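Local atomic coordinates of LacI family sugar-binding transcriptional regulator (Enterococcus faecalis V583, PDB entry 4RK0), a protein that binds ribose between its two lobes and probably regulates transcription by binding DNA, as a member of the LacI repressor family. Residues A116-V128 with V262-K274. Residues are numbered along the deposited sequence; the frame is centred on the assembly and turned at random.
Sequences AAKHLQEQRHEQV and VQLIERFSTAPLK
H119 and Q123, one helical turn apart, both reach the hydroxyl of T270. H119 has its ring swung anti to the backbone N (chi1 -179°), which carries it off the helix toward T270, the side chains coming from opposite directions. NE2 of H119 lies 2.7 Å from OG1 of T270 in a hydrogen bond that either group could donate. The hydroxyl meets the ring edge-on. NE2 of Q123 donates a second, nearly straight bond (168°) to OG1 of T270 at 3.0 Å, almost in the plane of the Q123 amide. CG of Q123 lies over one face of the H119 ring, toward its rim. CD2 of L264 approaches that ring obliquely, 3.8 Å from ND1 of H119. The carboxylate of E266 stands by CE1, its plane steeply turned against the ring.

The contact ties helix 109-122 to the C-terminal tail, which runs past it after strand 257-265. It lies in the lobe of the periplasmic binding protein-like fold built on the parallel sheet 127-132, 154-159, 181-184 and 209-211. A Schellman motif with R124 as its C-prime residue ends the helix and turns the chain toward strand 127-132.

L273 docks on this turn. The backbone N of L273 donates to O of Q123 at 2.8 Å. CB of L273 lies over one face of the H125 ring, toward the rim, with CG 3.8 Å from ND1. NE2 of H125 donates to O of A271 at 3.0 Å, while ND1 bonds to T180, so both nitrogens are gripped. The Q123 side chain bends at chi2 (-74°), bringing OE1 to 3.3 Å from CG of P272. CB of P272 lies over one face of the R124 guanidinium, toward its rim, and NH1 of R124 bonds weakly to O of L273 at 3.0 Å.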
ATOM      1  N   ALA A 116       0.228 -21.217 -13.286  1.00 25.51           N
ATOM      2  CA  ALA A 116       0.461 -20.147 -14.255  1.00 24.07           C
ATOM      3  C   ALA A 116       0.854 -20.755 -15.589  1.00 29.73           C
ATOM      4  O   ALA A 116       0.283 -20.429 -16.629  1.00 29.95           O
ATOM      5  CB  ALA A 116       1.530 -19.175 -13.710  1.00 24.92           C
ATOM      6  N   ALA A 117       1.813 -21.670 -15.550  1.00 30.13           N
ATOM      7  CA  ALA A 117       2.174 -22.448 -16.728  1.00 27.74           C
ATOM      8  C   ALA A 117       0.983 -23.171 -17.371  1.00 29.76           C
ATOM      9  O   ALA A 117       0.880 -23.167 -18.579  1.00 29.47           O
ATOM     10  CB  ALA A 117       3.253 -23.450 -16.373  1.00 32.99           C
ATOM     11  N   LYS A 118       0.111 -23.778 -16.561  1.00 24.80           N
ATOM     12  CA  LYS A 118      -0.983 -24.587 -17.059  1.00 34.24           C
ATOM     13  C   LYS A 118      -1.942 -23.676 -17.754  1.00 33.29           C
ATOM     14  O   LYS A 118      -2.495 -24.014 -18.773  1.00 28.47           O
ATOM     15  CB  LYS A 118      -1.757 -25.297 -15.947  1.00 34.47           C
ATOM     16  CG  LYS A 118      -1.163 -26.609 -15.445  1.00 73.53           C
ATOM     17  CD  LYS A 118      -2.173 -27.308 -14.536  1.00105.01           C
ATOM     18  CE  LYS A 118      -1.529 -28.373 -13.669  1.00106.81           C
ATOM     19  NZ  LYS A 118      -0.814 -29.392 -14.485  1.00 80.04           N
ATOM     20  N   HIS A 119      -2.151 -22.513 -17.174  1.00 32.59           N
ATOM     21  CA  HIS A 119      -3.038 -21.569 -17.797  1.00 29.14           C
ATOM     22  C   HIS A 119      -2.562 -21.120 -19.171  1.00 29.57           C
ATOM     23  O   HIS A 119      -3.358 -21.095 -20.126  1.00 29.66           O
ATOM     24  CB  HIS A 119      -3.209 -20.370 -16.900  1.00 32.43           C
ATOM     25  CG  HIS A 119      -4.139 -19.377 -17.471  1.00 33.30           C
ATOM     26  ND1 HIS A 119      -5.480 -19.632 -17.617  1.00 32.57           N
ATOM     27  CD2 HIS A 119      -3.917 -18.161 -18.024  1.00 32.68           C
ATOM     28  CE1 HIS A 119      -6.058 -18.592 -18.188  1.00 38.59           C
ATOM     29  NE2 HIS A 119      -5.128 -17.701 -18.467  1.00 32.98           N
ATOM     30  N   LEU A 120      -1.284 -20.734 -19.284  1.00 33.50           N
ATOM     31  CA  LEU A 120      -0.766 -20.265 -20.589  1.00 29.11           C
ATOM     32  C   LEU A 120      -0.781 -21.390 -21.618  1.00 32.66           C
ATOM     33  O   LEU A 120      -1.060 -21.166 -22.797  1.00 31.62           O
ATOM     34  CB  LEU A 120       0.626 -19.654 -20.484  1.00 27.38           C
ATOM     35  CG  LEU A 120       0.716 -18.295 -19.741  1.00 29.70           C
ATOM     36  CD1 LEU A 120       2.143 -17.830 -19.565  1.00 31.88           C
ATOM     37  CD2 LEU A 120      -0.115 -17.232 -20.468  1.00 36.03           C
ATOM     38  N   GLN A 121      -0.516 -22.604 -21.173  1.00 30.52           N
ATOM     39  CA  GLN A 121      -0.689 -23.784 -22.060  1.00 29.37           C
ATOM     40  C   GLN A 121      -2.142 -23.972 -22.534  1.00 25.36           C
ATOM     41  O   GLN A 121      -2.367 -24.219 -23.723  1.00 29.67           O
ATOM     42  CB  GLN A 121      -0.187 -25.045 -21.315  1.00 35.39           C
ATOM     43  CG  GLN A 121       0.219 -26.237 -22.171  1.00 88.88           C
ATOM     44  CD  GLN A 121       0.729 -27.400 -21.320  1.00 52.39           C
ATOM     45  OE1 GLN A 121       1.072 -27.221 -20.144  1.00 64.70           O
ATOM     46  NE2 GLN A 121       0.781 -28.589 -21.906  1.00193.94           N
ATOM     47  N   GLU A 122      -3.116 -23.932 -21.616  1.00 26.05           N
ATOM     48  CA  GLU A 122      -4.533 -23.963 -22.001  1.00 31.99           C
ATOM     49  C   GLU A 122      -4.906 -22.875 -23.045  1.00 32.39           C
ATOM     50  O   GLU A 122      -5.683 -23.119 -23.946  1.00 37.78           O
ATOM     51  CB  GLU A 122      -5.424 -23.829 -20.768  1.00 35.63           C
ATOM     52  CG  GLU A 122      -6.883 -24.122 -21.018  1.00 46.66           C
ATOM     53  CD  GLU A 122      -7.784 -23.494 -19.977  1.00 72.02           C
ATOM     54  OE1 GLU A 122      -8.455 -24.254 -19.255  1.00 72.63           O
ATOM     55  OE2 GLU A 122      -7.816 -22.244 -19.879  1.00 82.15           O
ATOM     56  N   GLN A 123      -4.284 -21.712 -22.950  1.00 31.74           N
ATOM     57  CA  GLN A 123      -4.461 -20.646 -23.933  1.00 34.36           C
ATOM     58  C   GLN A 123      -3.528 -20.793 -25.136  1.00 34.24           C
ATOM     59  O   GLN A 123      -3.436 -19.909 -25.979  1.00 33.60           O
ATOM     60  CB  GLN A 123      -4.234 -19.300 -23.252  1.00 25.08           C
ATOM     61  CG  GLN A 123      -5.165 -19.016 -22.074  1.00 31.20           C
ATOM     62  CD  GLN A 123      -6.590 -18.677 -22.489  1.00 46.06           C
ATOM     63  OE1 GLN A 123      -7.233 -19.395 -23.247  1.00 36.70           O
ATOM     64  NE2 GLN A 123      -7.085 -17.573 -21.987  1.00 32.69           N
ATOM     65  N   ARG A 124      -2.815 -21.914 -25.211  1.00 34.81           N
ATOM     66  CA  ARG A 124      -2.036 -22.295 -26.397  1.00 35.10           C
ATOM     67  C   ARG A 124      -0.825 -21.442 -26.699  1.00 32.28           C
ATOM     68  O   ARG A 124      -0.348 -21.437 -27.835  1.00 34.52           O
ATOM     69  CB  ARG A 124      -2.911 -22.316 -27.643  1.00 31.30           C
ATOM     70  CG  ARG A 124      -4.289 -22.889 -27.393  1.00 32.28           C
ATOM     71  CD  ARG A 124      -4.904 -23.525 -28.636  1.00 56.53           C
ATOM     72  NE  ARG A 124      -5.451 -22.523 -29.534  1.00 52.57           N
ATOM     73  CZ  ARG A 124      -6.720 -22.117 -29.577  1.00 53.50           C
ATOM     74  NH1 ARG A 124      -7.064 -21.183 -30.460  1.00 63.94           N
ATOM     75  NH2 ARG A 124      -7.648 -22.604 -28.754  1.00 56.07           N
ATOM     76  N   HIS A 125      -0.292 -20.748 -25.703  1.00 32.16           N
ATOM     77  CA  HIS A 125       0.947 -20.001 -25.906  1.00 28.50           C
ATOM     78  C   HIS A 125       2.147 -20.932 -25.897  1.00 34.44           C
ATOM     79  O   HIS A 125       2.271 -21.756 -25.006  1.00 35.96           O
ATOM     80  CB  HIS A 125       1.080 -18.910 -24.856  1.00 31.81           C
ATOM     81  CG  HIS A 125       0.034 -17.865 -25.022  1.00 34.00           C
ATOM     82  ND1 HIS A 125       0.186 -16.813 -25.894  1.00 33.52           N
ATOM     83  CD2 HIS A 125      -1.217 -17.771 -24.525  1.00 33.38           C
ATOM     84  CE1 HIS A 125      -0.924 -16.094 -25.907  1.00 30.79           C
ATOM     85  NE2 HIS A 125      -1.795 -16.657 -25.093  1.00 33.78           N
ATOM     86  N   GLU A 126       3.031 -20.761 -26.879  1.00 32.61           N
ATOM     87  CA  GLU A 126       4.136 -21.660 -27.114  1.00 36.85           C
ATOM     88  C   GLU A 126       5.469 -20.984 -26.865  1.00 41.05           C
ATOM     89  O   GLU A 126       6.492 -21.657 -26.647  1.00 34.55           O
ATOM     90  CB  GLU A 126       4.054 -22.202 -28.569  1.00 32.59           C
ATOM     91  CG  GLU A 126       2.717 -22.818 -28.984  1.00 88.61           C
ATOM     92  CD  GLU A 126       2.691 -23.295 -30.436  1.00 86.89           C
ATOM     93  OE1 GLU A 126       3.514 -22.826 -31.248  1.00 66.15           O
ATOM     94  OE2 GLU A 126       1.836 -24.149 -30.776  1.00 65.46           O
ATOM     95  N   GLN A 127       5.466 -19.654 -26.910  1.00 38.60           N
ATOM     96  CA  GLN A 127       6.641 -18.861 -26.602  1.00 29.42           C
ATOM     97  C   GLN A 127       6.253 -17.858 -25.553  1.00 32.78           C
ATOM     98  O   GLN A 127       5.405 -16.989 -25.801  1.00 29.20           O
ATOM     99  CB  GLN A 127       7.146 -18.148 -27.847  1.00 34.24           C
ATOM    100  CG  GLN A 127       7.415 -19.104 -29.004  1.00 46.58           C
ATOM    101  CD  GLN A 127       7.990 -18.403 -30.215  1.00 78.43           C
ATOM    102  OE1 GLN A 127       7.320 -18.261 -31.233  1.00 54.62           O
ATOM    103  NE2 GLN A 127       9.234 -17.959 -30.110  1.00 48.35           N
ATOM    104  N   VAL A 128       6.835 -18.015 -24.382  1.00 28.42           N
ATOM    105  CA  VAL A 128       6.524 -17.154 -23.245  1.00 35.40           C
ATOM    106  C   VAL A 128       7.748 -16.567 -22.595  1.00 37.83           C
ATOM    107  O   VAL A 128       8.858 -17.072 -22.726  1.00 35.98           O
ATOM    108  CB  VAL A 128       5.740 -17.900 -22.162  1.00 33.01           C
ATOM    109  CG1 VAL A 128       4.432 -18.429 -22.708  1.00 33.33           C
ATOM    110  CG2 VAL A 128       6.586 -19.027 -21.561  1.00 33.70           C
ATOM    111  N   VAL A 262      -2.450 -21.868  -2.850  1.00 27.60           N
ATOM    112  CA  VAL A 262      -2.707 -20.766  -3.790  1.00 32.62           C
ATOM    113  C   VAL A 262      -3.689 -21.251  -4.861  1.00 34.83           C
ATOM    114  O   VAL A 262      -3.877 -22.458  -5.029  1.00 33.14           O
ATOM    115  CB  VAL A 262      -1.389 -20.247  -4.442  1.00 25.92           C
ATOM    116  CG1 VAL A 262      -0.433 -19.758  -3.376  1.00 29.72           C
ATOM    117  CG2 VAL A 262      -0.724 -21.269  -5.339  1.00 30.29           C
ATOM    118  N   GLN A 263      -4.303 -20.332  -5.609  1.00 29.63           N
ATOM    119  CA  GLN A 263      -5.164 -20.722  -6.748  1.00 23.49           C
ATOM    120  C   GLN A 263      -5.136 -19.689  -7.859  1.00 26.05           C
ATOM    121  O   GLN A 263      -4.832 -18.497  -7.615  1.00 33.48           O
ATOM    122  CB  GLN A 263      -6.594 -20.887  -6.264  1.00 40.41           C
ATOM    123  CG  GLN A 263      -7.221 -19.588  -5.867  1.00 41.16           C
ATOM    124  CD  GLN A 263      -8.570 -19.795  -5.218  1.00102.13           C
ATOM    125  OE1 GLN A 263      -9.365 -20.613  -5.672  1.00 60.21           O
ATOM    126  NE2 GLN A 263      -8.832 -19.055  -4.151  1.00 58.37           N
ATOM    127  N   LEU A 264      -5.416 -20.156  -9.061  1.00 24.64           N
ATOM    128  CA  LEU A 264      -5.560 -19.314 -10.242  1.00 26.10           C
ATOM    129  C   LEU A 264      -6.859 -18.524 -10.182  1.00 36.06           C
ATOM    130  O   LEU A 264      -7.911 -19.069  -9.862  1.00 29.37           O
ATOM    131  CB  LEU A 264      -5.580 -20.176 -11.481  1.00 27.30           C
ATOM    132  CG  LEU A 264      -5.836 -19.490 -12.808  1.00 36.17           C
ATOM    133  CD1 LEU A 264      -4.726 -18.509 -13.112  1.00 34.71           C
ATOM    134  CD2 LEU A 264      -5.959 -20.541 -13.913  1.00 40.86           C
ATOM    135  N   ILE A 265      -6.760 -17.243 -10.471  1.00 24.18           N
ATOM    136  CA  ILE A 265      -7.918 -16.352 -10.609  1.00 27.95           C
ATOM    137  C   ILE A 265      -7.939 -15.898 -12.015  1.00 28.97           C
ATOM    138  O   ILE A 265      -7.100 -15.105 -12.402  1.00 26.95           O
ATOM    139  CB  ILE A 265      -7.814 -15.101  -9.730  1.00 28.38           C
ATOM    140  CG1 ILE A 265      -7.565 -15.479  -8.271  1.00 35.06           C
ATOM    141  CG2 ILE A 265      -9.114 -14.283  -9.826  1.00 39.17           C
ATOM    142  CD1 ILE A 265      -8.665 -16.286  -7.624  1.00 40.94           C
ATOM    143  N   GLU A 266      -8.876 -16.409 -12.805  1.00 28.46           N
ATOM    144  CA  GLU A 266      -8.939 -16.062 -14.199  1.00 27.72           C
ATOM    145  C   GLU A 266      -9.783 -14.821 -14.387  1.00 23.33           C
ATOM    146  O   GLU A 266     -10.939 -14.760 -13.938  1.00 31.06           O
ATOM    147  CB  GLU A 266      -9.487 -17.232 -15.014  1.00 35.40           C
ATOM    148  CG  GLU A 266      -9.544 -17.010 -16.516  1.00 43.70           C
ATOM    149  CD  GLU A 266      -9.723 -18.312 -17.292  1.00 90.96           C
ATOM    150  OE1 GLU A 266      -9.862 -19.374 -16.645  1.00 59.66           O
ATOM    151  OE2 GLU A 266      -9.720 -18.280 -18.545  1.00 49.86           O
ATOM    152  N   ARG A 267      -9.180 -13.831 -15.032  1.00 24.72           N
ATOM    153  CA  ARG A 267      -9.860 -12.594 -15.372  1.00 29.43           C
ATOM    154  C   ARG A 267      -9.787 -12.388 -16.867  1.00 32.10           C
ATOM    155  O   ARG A 267     -10.203 -13.289 -17.646  1.00 31.46           O
ATOM    156  CB  ARG A 267      -9.304 -11.425 -14.536  1.00 23.28           C
ATOM    157  CG  ARG A 267      -9.586 -11.587 -13.084  1.00 28.25           C
ATOM    158  CD  ARG A 267      -9.402 -10.287 -12.312  1.00 31.66           C
ATOM    159  NE  ARG A 267      -9.748 -10.480 -10.914  1.00 25.79           N
ATOM    160  CZ  ARG A 267      -8.875 -10.763  -9.933  1.00 26.99           C
ATOM    161  NH1 ARG A 267      -7.584 -10.936 -10.202  1.00 25.80           N
ATOM    162  NH2 ARG A 267      -9.303 -10.906  -8.685  1.00 27.66           N
ATOM    163  N   PHE A 268      -9.270 -11.247 -17.323  1.00 28.18           N
ATOM    164  CA  PHE A 268      -9.416 -10.887 -18.708  1.00 31.29           C
ATOM    165  C   PHE A 268      -8.126 -10.536 -19.400  1.00 27.82           C
ATOM    166  O   PHE A 268      -8.123 -10.052 -20.542  1.00 26.60           O
ATOM    167  CB  PHE A 268     -10.502  -9.797 -18.842  1.00 31.23           C
ATOM    168  CG  PHE A 268     -11.873 -10.320 -18.555  1.00 35.54           C
ATOM    169  CD1 PHE A 268     -12.584 -11.014 -19.534  1.00 47.29           C
ATOM    170  CD2 PHE A 268     -12.428 -10.222 -17.284  1.00 34.13           C
ATOM    171  CE1 PHE A 268     -13.837 -11.544 -19.269  1.00 55.20           C
ATOM    172  CE2 PHE A 268     -13.690 -10.757 -17.010  1.00 47.61           C
ATOM    173  CZ  PHE A 268     -14.392 -11.415 -18.006  1.00 63.56           C
ATOM    174  N   SER A 269      -7.005 -10.864 -18.781  1.00 25.69           N
ATOM    175  CA  SER A 269      -5.724 -10.453 -19.360  1.00 27.42           C
ATOM    176  C   SER A 269      -5.013 -11.526 -20.201  1.00 32.91           C
ATOM    177  O   SER A 269      -3.934 -11.296 -20.682  1.00 23.31           O
ATOM    178  CB  SER A 269      -4.804  -9.938 -18.236  1.00 26.07           C
ATOM    179  OG  SER A 269      -4.380 -10.993 -17.397  1.00 24.18           O
ATOM    180  N   THR A 270      -5.628 -12.687 -20.355  1.00 30.45           N
ATOM    181  CA  THR A 270      -5.150 -13.678 -21.317  1.00 24.44           C
ATOM    182  C   THR A 270      -6.210 -14.065 -22.322  1.00 31.26           C
ATOM    183  O   THR A 270      -7.403 -13.928 -22.072  1.00 32.40           O
ATOM    184  CB  THR A 270      -4.672 -14.972 -20.600  1.00 26.88           C
ATOM    185  OG1 THR A 270      -5.800 -15.690 -20.071  1.00 30.15           O
ATOM    186  CG2 THR A 270      -3.712 -14.641 -19.463  1.00 32.85           C
ATOM    187  N   ALA A 271      -5.760 -14.585 -23.461  1.00 31.76           N
ATOM    188  CA  ALA A 271      -6.655 -15.102 -24.458  1.00 24.37           C
ATOM    189  C   ALA A 271      -5.995 -16.211 -25.277  1.00 31.56           C
ATOM    190  O   ALA A 271      -4.773 -16.260 -25.394  1.00 28.39           O
ATOM    191  CB  ALA A 271      -7.150 -13.982 -25.392  1.00 38.41           C
ATOM    192  N   PRO A 272      -6.812 -17.101 -25.863  1.00 32.62           N
ATOM    193  CA  PRO A 272      -6.172 -18.173 -26.642  1.00 32.04           C
ATOM    194  C   PRO A 272      -5.432 -17.634 -27.831  1.00 31.66           C
ATOM    195  O   PRO A 272      -5.911 -16.732 -28.532  1.00 38.37           O
ATOM    196  CB  PRO A 272      -7.339 -19.098 -27.045  1.00 37.66           C
ATOM    197  CG  PRO A 272      -8.499 -18.705 -26.217  1.00 41.51           C
ATOM    198  CD  PRO A 272      -8.252 -17.323 -25.661  1.00 35.36           C
ATOM    199  N   LEU A 273      -4.238 -18.150 -28.066  1.00 31.94           N
ATOM    200  CA  LEU A 273      -3.503 -17.747 -29.258  1.00 42.22           C
ATOM    201  C   LEU A 273      -4.288 -18.196 -30.487  1.00 58.99           C
ATOM    202  O   LEU A 273      -4.652 -19.373 -30.599  1.00 45.82           O
ATOM    203  CB  LEU A 273      -2.111 -18.363 -29.305  1.00 35.68           C
ATOM    204  CG  LEU A 273      -0.887 -17.465 -29.478  1.00 59.80           C
ATOM    205  CD1 LEU A 273       0.179 -18.281 -30.191  1.00 55.43           C
ATOM    206  CD2 LEU A 273      -1.173 -16.162 -30.219  1.00 49.17           C
ATOM    207  N   LYS A 274      -4.545 -17.248 -31.386  1.00 61.45           N
ATOM    208  CA  LYS A 274      -5.408 -17.464 -32.548  1.00116.90           C
ATOM    209  C   LYS A 274      -4.566 -17.603 -33.808  1.00 91.86           C
ATOM    210  O   LYS A 274      -3.360 -17.841 -33.731  1.00 72.53           O
ATOM    211  CB  LYS A 274      -6.395 -16.298 -32.697  1.00 68.91           C
TER